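Local coordinates for protein putative oxidoreductase (Pseudomonas putida, PDB 3L6D) that probably works as an NADP-binding oxidoreductase, joining a Rossmann-type nucleotide-binding domain to a helical C-terminal domain like that of NADPH-dependent reductive aminases, at residues M187-E192 against T263-A268; H140-G145 against H163-P168; Q233-D238 against D285-T290; E6-D11 against A65-I70. One frame throughout, in Å; residues are numbered along the deposited sequence.

How the contacts relate
Contacts 2 and 4 both reach the Rossmann-type sheet, contact 2 as a strand pair and contact 4 at the lead-in to two of its strands; contacts 1 and 3 lie in the helical C-terminal domain. Centres of contacts 3 and 4 are about 52 Å apart. Contacts 1 and 3 are buried, and both touch the second subunit. Contact 1 is polar at its heart, a carboxylate taking amides at a helix start, whereas contact 3 joins two loops by one backbone bond and an aromatic ring. Contact 2, partly buried, has backbone bonds and stacked histidines. Contact 4 lies at the surface, held by rings, a proline and a water. Helix 169-199, carrying 187-192, follows strand 163-166.

Contact 1: M187-E192 against T263-A268; sequences MVTFFE and TPVFDA
Segment 187-192 meets the first turn of the helix at 264-268 with a signed crossing angle of -118° and the axes 9.9 Å apart at closest, placing T189 next to V265 and E192 next to T263. E192 carries the contact. Its side chain is fully stretched, CG anti to the backbone N (chi1 179°) and the chain extended beyond, and this reach sets the carboxylate across the start of the other helix. There each oxygen receives one amide through its syn lone pair: V265 N lies 2.8 Å from E192 OE1, and F266 N lies 2.8 Å from E192 OE2. T263, at the N-cap position, makes no capping bond with its own side chain, and E192 takes two first-turn amides instead. Two bonds fix the rotation of the carboxylate, and the helix start would be expected to favour its negative charge. T263 CB packs 3.4 Å from E192 OE2. Beyond this polar centre, T189 CG2 touches V265 CG1 at 3.7 Å, their side chains crossing at about a right angle, and V188 CG1 reaches V265 CG2 at 4.1 Å. T189 OG1 turns to A186 O and to H182 of the second subunit. Helix 169-199 thus meets helix 264-281 inside the C-terminal domain, with F266 packed on helix 242-259, F190 on helix 204-232, and V188 on V269 of the second subunit.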
loop_
_atom_site.group_PDB
_atom_site.type_symbol
_atom_site.label_atom_id
_atom_site.label_comp_id
_atom_site.label_asym_id
_atom_site.label_seq_id
_atom_site.Cartn_x
_atom_site.Cartn_y
_atom_site.Cartn_z
HETATM N N MSE B 187 0.414 -3.522 5.131
HETATM C CA MSE B 187 -0.109 -3.056 6.421
HETATM C C MSE B 187 0.964 -2.920 7.483
HETATM O O MSE B 187 1.004 -1.902 8.206
HETATM C CB MSE B 187 -1.204 -3.997 6.933
HETATM C CG MSE B 187 -2.414 -4.064 5.998
HETATM SE SE MSE B 187 -3.665 -5.451 6.601
HETATM C CE MSE B 187 -3.765 -5.088 8.505
ATOM N N VAL B 188 1.804 -3.950 7.611
ATOM C CA VAL B 188 2.835 -3.938 8.633
ATOM C C VAL B 188 3.904 -2.823 8.388
ATOM O O VAL B 188 4.364 -2.206 9.350
ATOM C CB VAL B 188 3.419 -5.345 8.843
ATOM C CG1 VAL B 188 4.640 -5.305 9.756
ATOM C CG2 VAL B 188 2.318 -6.290 9.405
ATOM N N THR B 189 4.242 -2.535 7.123
ATOM C CA THR B 189 5.174 -1.435 6.830
ATOM C C THR B 189 4.601 -0.139 7.355
ATOM O O THR B 189 5.343 0.726 7.843
ATOM C CB THR B 189 5.516 -1.234 5.308
ATOM O OG1 THR B 189 4.350 -0.801 4.583
ATOM C CG2 THR B 189 6.112 -2.506 4.681
ATOM N N PHE B 190 3.278 -0.022 7.288
ATOM C CA PHE B 190 2.631 1.158 7.813
ATOM C C PHE B 190 2.742 1.223 9.345
ATOM O O PHE B 190 3.116 2.266 9.884
ATOM C CB PHE B 190 1.178 1.261 7.305
ATOM C CG PHE B 190 0.461 2.483 7.775
ATOM C CD1 PHE B 190 0.564 3.680 7.069
ATOM C CD2 PHE B 190 -0.336 2.441 8.938
ATOM C CE1 PHE B 190 -0.094 4.827 7.516
ATOM C CE2 PHE B 190 -1.011 3.591 9.394
ATOM C CZ PHE B 190 -0.884 4.788 8.684
ATOM N N PHE B 191 2.429 0.114 10.044
ATOM C CA PHE B 191 2.599 0.040 11.501
ATOM C C PHE B 191 4.012 0.362 11.927
ATOM O O PHE B 191 4.212 1.119 12.884
ATOM C CB PHE B 191 2.111 -1.318 12.097
ATOM C CG PHE B 191 0.722 -1.683 11.701
ATOM C CD1 PHE B 191 -0.263 -0.704 11.557
ATOM C CD2 PHE B 191 0.378 -3.015 11.449
ATOM C CE1 PHE B 191 -1.565 -1.043 11.176
ATOM C CE2 PHE B 191 -0.922 -3.362 11.070
ATOM C CZ PHE B 191 -1.894 -2.383 10.940
ATOM N N GLU B 192 4.988 -0.192 11.211
ATOM C CA GLU B 192 6.406 0.048 11.519
ATOM C C GLU B 192 6.802 1.549 11.391
ATOM O O GLU B 192 7.508 2.080 12.242
ATOM C CB GLU B 192 7.330 -0.879 10.684
ATOM C CG GLU B 192 8.846 -0.670 10.923
ATOM C CD GLU B 192 9.756 -1.583 10.102
ATOM O OE1 GLU B 192 10.011 -2.736 10.533
ATOM O OE2 GLU B 192 10.262 -1.145 9.052
ATOM N N THR B 263 13.539 -1.296 12.945
ATOM C CA THR B 263 12.763 -1.361 11.714
ATOM C C THR B 263 13.219 -2.551 10.910
ATOM O O THR B 263 13.847 -2.388 9.876
ATOM C CB THR B 263 12.944 -0.100 10.859
ATOM O OG1 THR B 263 14.330 0.026 10.519
ATOM C CG2 THR B 263 12.483 1.136 11.605
ATOM N N PRO B 264 12.893 -3.764 11.372
ATOM C CA PRO B 264 13.334 -4.937 10.626
ATOM C C PRO B 264 12.752 -5.031 9.222
ATOM O O PRO B 264 13.422 -5.561 8.339
ATOM C CB PRO B 264 12.812 -6.102 11.472
ATOM C CG PRO B 264 11.648 -5.514 12.225
ATOM C CD PRO B 264 12.127 -4.147 12.576
ATOM N N VAL B 265 11.514 -4.556 9.026
ATOM C CA VAL B 265 10.872 -4.650 7.698
ATOM C C VAL B 265 11.620 -3.742 6.749
ATOM O O VAL B 265 12.058 -4.173 5.675
ATOM C CB VAL B 265 9.354 -4.332 7.718
ATOM C CG1 VAL B 265 8.752 -4.542 6.321
ATOM C CG2 VAL B 265 8.627 -5.211 8.724
ATOM N N PHE B 266 11.825 -2.485 7.161
ATOM C CA PHE B 266 12.630 -1.585 6.307
ATOM C C PHE B 266 14.060 -2.047 6.048
ATOM O O PHE B 266 14.578 -1.888 4.940
ATOM C CB PHE B 266 12.619 -0.116 6.778
ATOM C CG PHE B 266 13.017 0.826 5.695
ATOM C CD1 PHE B 266 12.144 1.079 4.614
ATOM C CD2 PHE B 266 14.283 1.383 5.664
ATOM C CE1 PHE B 266 12.521 1.922 3.578
ATOM C CE2 PHE B 266 14.656 2.224 4.626
ATOM C CZ PHE B 266 13.772 2.501 3.586
ATOM N N ASP B 267 14.680 -2.655 7.053
ATOM C CA ASP B 267 16.019 -3.226 6.865
ATOM C C ASP B 267 15.977 -4.276 5.756
ATOM O O ASP B 267 16.906 -4.381 4.955
ATOM C CB ASP B 267 16.492 -3.898 8.156
ATOM C CG ASP B 267 16.864 -2.892 9.249
ATOM O OD1 ASP B 267 16.984 -1.690 8.948
ATOM O OD2 ASP B 267 17.048 -3.317 10.413
ATOM N N ALA B 268 14.896 -5.062 5.736
ATOM C CA ALA B 268 14.789 -6.162 4.791
ATOM C C ALA B 268 14.606 -5.574 3.390
ATOM O O ALA B 268 15.192 -6.054 2.412
ATOM C CB ALA B 268 13.628 -7.068 5.168
#

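Contact 2: H140-G145 against H163-P168; sequences HSIHTG and HTVFLP
One face of the H140 imidazole is covered by H163, whose CB stands over the ring 3.4 Å from its centroid as a CH-pi contact. The H163 ring continues past it as an offset stack, centroids 4.5 Å apart and planes at only 9°. The H143 ring is approached in its plane instead: T164 OG1 lies at the edge, 2.8 Å from H143 ND1. F166 also presents an edge, with G145 O 3.5 Å from F166 CZ. Cutting H140 back to alanine would remove the flat surface under H163 CB and its ring, and is likely to leave the H163 imidazole freer to turn. These residues sit on the last two strands of the Rossmann-type sheet, 140-145 and 163-166, which run parallel and are joined through helices 147-152 and 154-157 in a beta-alpha-beta crossover. Backbone bonds link them, among them H143 N to V165 O and L167 N to H143 O. S141 and T164 share a face with H143. T164 OG1, anti to its amide nitrogen (chi1 -163°), turns to S141 OG at 2.7 Å as well as to the histidine, so the threonine oxygen has two polar partners; H143 NE2 in turn bonds Y100 OH, holding both nitrogens of the ring. F150 packs against both H143 and F166. On the side of the sheet that carries H140 and H163, I142 CG1 lies alongside V165 CG1 at 4.1 Å. Where strand 163-166 ends, T144 OG1 donates to L167 O over 2.8 Å.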
loop_
_atom_site.group_PDB
_atom_site.type_symbol
_atom_site.label_atom_id
_atom_site.label_comp_id
_atom_site.label_asym_id
_atom_site.label_seq_id
_atom_site.Cartn_x
_atom_site.Cartn_y
_atom_site.Cartn_z
ATOM N N HIS B 140 -13.105 -8.492 -2.720
ATOM C CA HIS B 140 -12.741 -9.486 -3.714
ATOM C C HIS B 140 -12.739 -10.891 -3.078
ATOM O O HIS B 140 -12.530 -11.027 -1.869
ATOM C CB HIS B 140 -11.352 -9.208 -4.335
ATOM C CG HIS B 140 -11.341 -8.149 -5.392
ATOM N ND1 HIS B 140 -11.063 -8.419 -6.717
ATOM C CD2 HIS B 140 -11.505 -6.807 -5.309
ATOM C CE1 HIS B 140 -11.100 -7.295 -7.413
ATOM N NE2 HIS B 140 -11.368 -6.300 -6.581
ATOM N N SER B 141 -13.035 -11.924 -3.892
ATOM C CA SER B 141 -12.858 -13.307 -3.462
ATOM C C SER B 141 -12.154 -14.066 -4.570
ATOM O O SER B 141 -12.155 -13.626 -5.693
ATOM C CB SER B 141 -14.217 -13.979 -3.151
ATOM O OG SER B 141 -15.058 -13.829 -4.291
ATOM N N ILE B 142 -11.575 -15.214 -4.241
ATOM C CA ILE B 142 -10.952 -16.088 -5.225
ATOM C C ILE B 142 -11.624 -17.441 -5.053
ATOM O O ILE B 142 -11.865 -17.830 -3.933
ATOM C CB ILE B 142 -9.438 -16.257 -4.868
ATOM C CG1 ILE B 142 -8.687 -14.929 -5.021
ATOM C CG2 ILE B 142 -8.801 -17.326 -5.760
ATOM C CD1 ILE B 142 -7.373 -14.885 -4.189
ATOM N N HIS B 143 -11.967 -18.130 -6.144
ATOM C CA HIS B 143 -12.580 -19.458 -6.065
ATOM C C HIS B 143 -11.821 -20.426 -6.933
ATOM O O HIS B 143 -11.173 -20.011 -7.916
ATOM C CB HIS B 143 -14.052 -19.373 -6.520
ATOM C CG HIS B 143 -14.931 -18.655 -5.539
ATOM N ND1 HIS B 143 -15.220 -17.303 -5.640
ATOM C CD2 HIS B 143 -15.546 -19.090 -4.414
ATOM C CE1 HIS B 143 -15.979 -16.943 -4.617
ATOM N NE2 HIS B 143 -16.187 -18.012 -3.859
ATOM N N THR B 144 -11.826 -21.709 -6.548
ATOM C CA THR B 144 -11.132 -22.729 -7.316
ATOM C C THR B 144 -11.936 -24.037 -7.145
ATOM O O THR B 144 -12.970 -24.019 -6.471
ATOM C CB THR B 144 -9.626 -22.873 -6.890
ATOM O OG1 THR B 144 -8.957 -23.725 -7.823
ATOM C CG2 THR B 144 -9.449 -23.411 -5.496
ATOM N N GLY B 145 -11.481 -25.140 -7.741
ATOM C CA GLY B 145 -12.170 -26.439 -7.644
ATOM C C GLY B 145 -12.922 -26.714 -8.936
ATOM O O GLY B 145 -12.317 -26.843 -9.991
ATOM N N HIS B 163 -16.413 -8.597 -6.398
ATOM C CA HIS B 163 -15.537 -8.969 -7.499
ATOM C C HIS B 163 -15.064 -10.375 -7.178
ATOM O O HIS B 163 -14.741 -10.660 -6.037
ATOM C CB HIS B 163 -14.309 -8.051 -7.582
ATOM C CG HIS B 163 -14.639 -6.613 -7.872
ATOM N ND1 HIS B 163 -14.698 -6.091 -9.154
ATOM C CD2 HIS B 163 -14.927 -5.589 -7.037
ATOM C CE1 HIS B 163 -15.000 -4.806 -9.086
ATOM N NE2 HIS B 163 -15.144 -4.477 -7.817
ATOM N N THR B 164 -15.110 -11.268 -8.148
ATOM C CA THR B 164 -14.622 -12.608 -7.895
ATOM C C THR B 164 -13.797 -13.104 -9.074
ATOM O O THR B 164 -13.883 -12.558 -10.159
ATOM C CB THR B 164 -15.732 -13.587 -7.470
ATOM O OG1 THR B 164 -15.085 -14.736 -6.870
ATOM C CG2 THR B 164 -16.618 -14.004 -8.670
ATOM N N VAL B 165 -12.932 -14.083 -8.850
ATOM C CA VAL B 165 -12.176 -14.653 -9.966
ATOM C C VAL B 165 -12.068 -16.166 -9.680
ATOM O O VAL B 165 -11.911 -16.586 -8.531
ATOM C CB VAL B 165 -10.772 -13.948 -10.137
ATOM C CG1 VAL B 165 -9.846 -14.227 -8.896
ATOM C CG2 VAL B 165 -10.084 -14.407 -11.400
ATOM N N PHE B 166 -12.220 -16.974 -10.716
ATOM C CA PHE B 166 -11.906 -18.376 -10.604
ATOM C C PHE B 166 -10.529 -18.601 -11.227
ATOM O O PHE B 166 -10.243 -18.178 -12.360
ATOM C CB PHE B 166 -12.995 -19.223 -11.305
ATOM C CG PHE B 166 -12.790 -20.707 -11.156
ATOM C CD1 PHE B 166 -13.468 -21.419 -10.165
ATOM C CD2 PHE B 166 -11.922 -21.389 -12.003
ATOM C CE1 PHE B 166 -13.283 -22.768 -10.023
ATOM C CE2 PHE B 166 -11.717 -22.758 -11.846
ATOM C CZ PHE B 166 -12.380 -23.436 -10.860
ATOM N N LEU B 167 -9.685 -19.313 -10.493
ATOM C CA LEU B 167 -8.437 -19.783 -11.021
ATOM C C LEU B 167 -8.365 -21.298 -10.779
ATOM O O LEU B 167 -8.948 -21.797 -9.798
ATOM C CB LEU B 167 -7.266 -19.090 -10.277
ATOM C CG LEU B 167 -7.158 -17.582 -10.513
ATOM C CD1 LEU B 167 -6.184 -17.002 -9.511
ATOM C CD2 LEU B 167 -6.690 -17.376 -11.953
ATOM N N PRO B 168 -7.628 -22.027 -11.642
ATOM C CA PRO B 168 -7.459 -23.465 -11.414
ATOM C C PRO B 168 -6.652 -23.713 -10.144
ATOM O O PRO B 168 -5.861 -22.845 -9.735
ATOM C CB PRO B 168 -6.651 -23.938 -12.660
ATOM C CG PRO B 168 -5.954 -22.724 -13.158
ATOM C CD PRO B 168 -6.933 -21.564 -12.867
#

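Contact 3: Q233-D238 against D285-T290; sequences QDFKGD and DIAATT
D285 N reaches F235 O in a bond that is straight at the hydrogen (168°, 2.9 Å between D285 N and F235 O) yet comes from well above the carbonyl plane, 46° out of it. This is the one hydrogen bond between the two loops, and each loop is folded by an Asx turn: D234 OD2 accepts from K236 N, and D285 OD2 accepts from A287 N at 2.8 Å. Both segments are connections in the helical C-terminal domain, 233-238 running from helix 204-232 toward helix 242-259 and 285-290 coming after helix 264-281. R229 ties them again, forming salt bridges with D285 OD1 and D238 OD1. The F235 ring supplies the apolar half. With CG beside the backbone N (chi1 -63°), it leans over to the other loop and sets CD1 3.9 Å from A288 CB. K291 makes a cation-pi contact with the same ring, while A287, T289 and T290 pack on F191 of the second subunit. A287 O already accepts from both T290 N and T290 OG1, and it also faces the edge of the F235 ring, where F235 CE1 lies 3.8 Å from A287 O.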
loop_
_atom_site.group_PDB
_atom_site.type_symbol
_atom_site.label_atom_id
_atom_site.label_comp_id
_atom_site.label_asym_id
_atom_site.label_seq_id
_atom_site.Cartn_x
_atom_site.Cartn_y
_atom_site.Cartn_z
ATOM N N GLN B 233 7.414 -4.966 -19.986
ATOM C CA GLN B 233 8.792 -5.338 -19.807
ATOM C C GLN B 233 9.738 -4.180 -20.101
ATOM O O GLN B 233 10.819 -4.376 -20.607
ATOM C CB GLN B 233 9.159 -6.545 -20.653
ATOM C CG GLN B 233 8.714 -7.883 -20.105
ATOM C CD GLN B 233 9.472 -8.322 -18.893
ATOM O OE1 GLN B 233 10.619 -8.711 -18.984
ATOM N NE2 GLN B 233 8.820 -8.278 -17.736
ATOM N N ASP B 234 9.332 -2.979 -19.752
ATOM C CA ASP B 234 10.145 -1.823 -19.972
ATOM C C ASP B 234 10.767 -1.377 -18.680
ATOM O O ASP B 234 10.124 -0.807 -17.854
ATOM C CB ASP B 234 9.276 -0.717 -20.504
ATOM C CG ASP B 234 10.009 0.547 -20.661
ATOM O OD1 ASP B 234 9.370 1.569 -20.877
ATOM O OD2 ASP B 234 11.229 0.523 -20.553
ATOM N N PHE B 235 12.045 -1.602 -18.547
ATOM C CA PHE B 235 12.752 -1.306 -17.322
ATOM C C PHE B 235 13.769 -0.172 -17.498
ATOM O O PHE B 235 14.727 -0.049 -16.713
ATOM C CB PHE B 235 13.420 -2.576 -16.780
ATOM C CG PHE B 235 12.439 -3.658 -16.418
ATOM C CD1 PHE B 235 11.776 -3.636 -15.172
ATOM C CD2 PHE B 235 12.149 -4.681 -17.319
ATOM C CE1 PHE B 235 10.859 -4.625 -14.827
ATOM C CE2 PHE B 235 11.232 -5.684 -16.986
ATOM C CZ PHE B 235 10.581 -5.656 -15.728
ATOM N N LYS B 236 13.539 0.670 -18.508
ATOM C CA LYS B 236 14.473 1.761 -18.812
ATOM C C LYS B 236 14.548 2.678 -17.604
ATOM O O LYS B 236 13.516 3.075 -17.050
ATOM C CB LYS B 236 14.054 2.544 -20.059
ATOM C CG LYS B 236 14.067 1.752 -21.367
ATOM C CD LYS B 236 13.172 2.436 -22.431
ATOM C CE LYS B 236 12.942 1.562 -23.677
ATOM N NZ LYS B 236 11.947 2.171 -24.630
ATOM N N GLY B 237 15.764 3.065 -17.243
ATOM C CA GLY B 237 16.012 3.844 -16.055
ATOM C C GLY B 237 15.786 5.311 -16.278
ATOM O O GLY B 237 16.381 6.160 -15.653
ATOM N N ASP B 238 14.866 5.616 -17.167
ATOM C CA ASP B 238 14.574 6.988 -17.418
ATOM C C ASP B 238 14.032 7.721 -16.234
ATOM O O ASP B 238 14.365 8.860 -16.045
ATOM C CB ASP B 238 13.685 7.190 -18.651
ATOM C CG ASP B 238 12.352 6.465 -18.570
ATOM O OD1 ASP B 238 12.311 5.258 -18.838
ATOM O OD2 ASP B 238 11.323 7.118 -18.303
ATOM N N ASP B 285 14.785 0.739 -13.954
ATOM C CA ASP B 285 13.648 1.192 -13.170
ATOM C C ASP B 285 13.550 0.329 -11.911
ATOM O O ASP B 285 13.918 -0.861 -11.910
ATOM C CB ASP B 285 12.360 1.095 -13.993
ATOM C CG ASP B 285 11.134 1.665 -13.265
ATOM O OD1 ASP B 285 10.843 2.873 -13.425
ATOM O OD2 ASP B 285 10.436 0.908 -12.550
ATOM N N ILE B 286 13.089 0.973 -10.847
ATOM C CA ILE B 286 12.901 0.363 -9.533
ATOM C C ILE B 286 12.064 -0.925 -9.607
ATOM O O ILE B 286 12.304 -1.885 -8.843
ATOM C CB ILE B 286 12.332 1.410 -8.559
ATOM C CG1 ILE B 286 12.305 0.888 -7.111
ATOM C CG2 ILE B 286 10.925 1.919 -9.047
ATOM C CD1 ILE B 286 13.675 0.471 -6.559
ATOM N N ALA B 287 11.138 -0.988 -10.564
ATOM C CA ALA B 287 10.347 -2.214 -10.761
ATOM C C ALA B 287 11.212 -3.428 -11.144
ATOM O O ALA B 287 10.741 -4.551 -11.012
ATOM C CB ALA B 287 9.233 -2.008 -11.781
ATOM N N ALA B 288 12.466 -3.217 -11.569
ATOM C CA ALA B 288 13.353 -4.351 -11.897
ATOM C C ALA B 288 13.710 -5.132 -10.647
ATOM O O ALA B 288 14.243 -6.259 -10.729
ATOM C CB ALA B 288 14.638 -3.891 -12.600
ATOM N N THR B 289 13.446 -4.541 -9.489
ATOM C CA THR B 289 13.576 -5.262 -8.223
ATOM C C THR B 289 12.847 -6.608 -8.330
ATOM O O THR B 289 13.327 -7.630 -7.831
ATOM C CB THR B 289 13.015 -4.448 -7.036
ATOM O OG1 THR B 289 13.725 -3.211 -6.923
ATOM C CG2 THR B 289 13.176 -5.218 -5.706
ATOM N N THR B 290 11.674 -6.595 -8.972
ATOM C CA THR B 290 10.930 -7.808 -9.263
ATOM C C THR B 290 11.777 -8.946 -9.855
ATOM O O THR B 290 11.697 -10.111 -9.384
ATOM C CB THR B 290 9.722 -7.481 -10.191
ATOM O OG1 THR B 290 8.912 -6.479 -9.534
ATOM C CG2 THR B 290 8.873 -8.701 -10.397
#

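Contact 4: E6-D11 against A65-I70; sequences ESFEFD and ASPATI
F8 and F10 both carry CG beside the backbone N, anti to the carbonyl carbon (chi1 -75° and -64°), and these two torsions swing their rings to the turn at A65-P67. The F8 ring comes to lie against the proline: P67 CD is 3.8 Å from the ring centroid, over the face, as a CH-pi contact. P67 N stands above the same face toward the rim, and P67 CB packs 3.8 Å from F8 CE1. The carbonyl oxygen of A65 lies at the edges of both rings, 3.4 Å from F8 CD2 and in the plane of the F10 ring. F10 CD2 also touches A65 CB at 4.0 Å. No direct polar bond joins the two segments; a water does so instead, accepting from E9 N and donating to A65 O, 2.6 Å from that oxygen. A serine in place of F8 would probably strip P67 of the ring that lies against it and open a gap beside the A65 carbonyl. S66 OG packs 3.2 Å from F10 CB, while its bond goes to S13 OG. D11 points away from the turn and forms a salt bridge with R34, and the F10 ring meets H54. R95 lies against F8. At the surface of the nucleotide-binding domain, the contact joins the lead-in to strand 12-15 with the turn between helix 59-65 and strand 68-71. The two strands are adjacent and parallel, the first and fourth strands in the 3-2-1-4 order of a Rossmann-type sheet.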
loop_
_atom_site.group_PDB
_atom_site.type_symbol
_atom_site.label_atom_id
_atom_site.label_comp_id
_atom_site.label_asym_id
_atom_site.label_seq_id
_atom_site.Cartn_x
_atom_site.Cartn_y
_atom_site.Cartn_z
ATOM N N GLU B 6 -38.174 -25.016 -8.931
ATOM C CA GLU B 6 -39.403 -25.279 -8.159
ATOM C C GLU B 6 -39.271 -26.300 -7.024
ATOM O O GLU B 6 -40.079 -26.310 -6.094
ATOM C CB GLU B 6 -40.569 -25.667 -9.094
ATOM C CG GLU B 6 -41.009 -24.541 -9.989
ATOM C CD GLU B 6 -42.062 -24.965 -10.990
ATOM O OE1 GLU B 6 -42.600 -26.099 -10.846
ATOM O OE2 GLU B 6 -42.367 -24.160 -11.906
ATOM N N SER B 7 -38.265 -27.160 -7.125
ATOM C CA SER B 7 -37.974 -28.154 -6.112
ATOM C C SER B 7 -37.369 -27.556 -4.837
ATOM O O SER B 7 -37.450 -28.179 -3.781
ATOM C CB SER B 7 -36.962 -29.160 -6.650
ATOM O OG SER B 7 -37.623 -30.303 -7.134
ATOM N N PHE B 8 -36.715 -26.397 -4.951
ATOM C CA PHE B 8 -35.968 -25.817 -3.815
ATOM C C PHE B 8 -36.794 -24.691 -3.217
ATOM O O PHE B 8 -37.287 -23.826 -3.950
ATOM C CB PHE B 8 -34.615 -25.270 -4.276
ATOM C CG PHE B 8 -33.586 -26.343 -4.554
ATOM C CD1 PHE B 8 -33.199 -26.614 -5.864
ATOM C CD2 PHE B 8 -33.013 -27.080 -3.501
ATOM C CE1 PHE B 8 -32.228 -27.578 -6.140
ATOM C CE2 PHE B 8 -32.067 -28.070 -3.761
ATOM C CZ PHE B 8 -31.659 -28.312 -5.080
ATOM N N GLU B 9 -36.947 -24.722 -1.893
ATOM C CA GLU B 9 -37.561 -23.625 -1.156
ATOM C C GLU B 9 -36.478 -22.649 -0.691
ATOM O O GLU B 9 -36.789 -21.622 -0.119
ATOM C CB GLU B 9 -38.367 -24.146 0.065
ATOM C CG GLU B 9 -39.597 -25.017 -0.276
ATOM C CD GLU B 9 -40.510 -24.382 -1.323
ATOM O OE1 GLU B 9 -40.893 -23.193 -1.165
ATOM O OE2 GLU B 9 -40.848 -25.064 -2.331
ATOM N N PHE B 10 -35.202 -22.981 -0.923
ATOM C CA PHE B 10 -34.123 -22.105 -0.492
ATOM C C PHE B 10 -33.104 -21.884 -1.598
ATOM O O PHE B 10 -32.953 -22.732 -2.521
ATOM C CB PHE B 10 -33.452 -22.651 0.774
ATOM C CG PHE B 10 -34.377 -22.669 1.923
ATOM C CD1 PHE B 10 -34.570 -21.538 2.697
ATOM C CD2 PHE B 10 -35.150 -23.811 2.171
ATOM C CE1 PHE B 10 -35.477 -21.572 3.761
ATOM C CE2 PHE B 10 -36.049 -23.851 3.220
ATOM C CZ PHE B 10 -36.228 -22.726 4.003
ATOM N N ASP B 11 -32.432 -20.741 -1.522
ATOM C CA ASP B 11 -31.414 -20.391 -2.502
ATOM C C ASP B 11 -30.025 -20.882 -2.108
ATOM O O ASP B 11 -29.164 -21.119 -2.970
ATOM C CB ASP B 11 -31.401 -18.876 -2.632
ATOM C CG ASP B 11 -32.695 -18.358 -3.166
ATOM O OD1 ASP B 11 -33.072 -18.817 -4.261
ATOM O OD2 ASP B 11 -33.331 -17.531 -2.493
ATOM N N ALA B 65 -31.747 -28.831 1.294
ATOM C CA ALA B 65 -32.686 -27.684 1.209
ATOM C C ALA B 65 -32.367 -26.697 0.097
ATOM O O ALA B 65 -33.256 -25.953 -0.327
ATOM C CB ALA B 65 -32.752 -26.936 2.537
ATOM N N SER B 66 -31.108 -26.659 -0.346
ATOM C CA SER B 66 -30.657 -25.613 -1.310
ATOM C C SER B 66 -29.755 -26.235 -2.362
ATOM O O SER B 66 -29.118 -27.220 -2.076
ATOM C CB SER B 66 -29.838 -24.556 -0.545
ATOM O OG SER B 66 -30.564 -24.055 0.570
ATOM N N PRO B 67 -29.599 -25.610 -3.525
ATOM C CA PRO B 67 -28.715 -26.200 -4.549
ATOM C C PRO B 67 -27.207 -26.036 -4.193
ATOM O O PRO B 67 -26.373 -26.781 -4.690
ATOM C CB PRO B 67 -29.107 -25.424 -5.829
ATOM C CG PRO B 67 -29.539 -24.090 -5.302
ATOM C CD PRO B 67 -30.303 -24.405 -4.036
ATOM N N ALA B 68 -26.897 -25.087 -3.304
ATOM C CA ALA B 68 -25.515 -24.851 -2.843
ATOM C C ALA B 68 -25.514 -24.666 -1.331
ATOM O O ALA B 68 -26.421 -24.037 -0.775
ATOM C CB ALA B 68 -24.928 -23.617 -3.491
ATOM N N THR B 69 -24.451 -25.147 -0.692
ATOM C CA THR B 69 -24.296 -24.965 0.715
ATOM C C THR B 69 -22.914 -24.329 0.944
ATOM O O THR B 69 -21.896 -24.792 0.403
ATOM C CB THR B 69 -24.363 -26.310 1.484
ATOM O OG1 THR B 69 -25.669 -26.875 1.358
ATOM C CG2 THR B 69 -24.093 -26.080 2.954
ATOM N N ILE B 70 -22.881 -23.265 1.732
ATOM C CA ILE B 70 -21.625 -22.627 2.051
ATOM C C ILE B 70 -21.109 -23.241 3.363
ATOM O O ILE B 70 -21.855 -23.285 4.354
ATOM C CB ILE B 70 -21.859 -21.131 2.181
ATOM C CG1 ILE B 70 -22.117 -20.529 0.804
ATOM C CG2 ILE B 70 -20.667 -20.412 2.824
ATOM C CD1 ILE B 70 -22.621 -19.142 0.942
HETATM O O HOH W 1 -35.679 -26.862 -0.318
#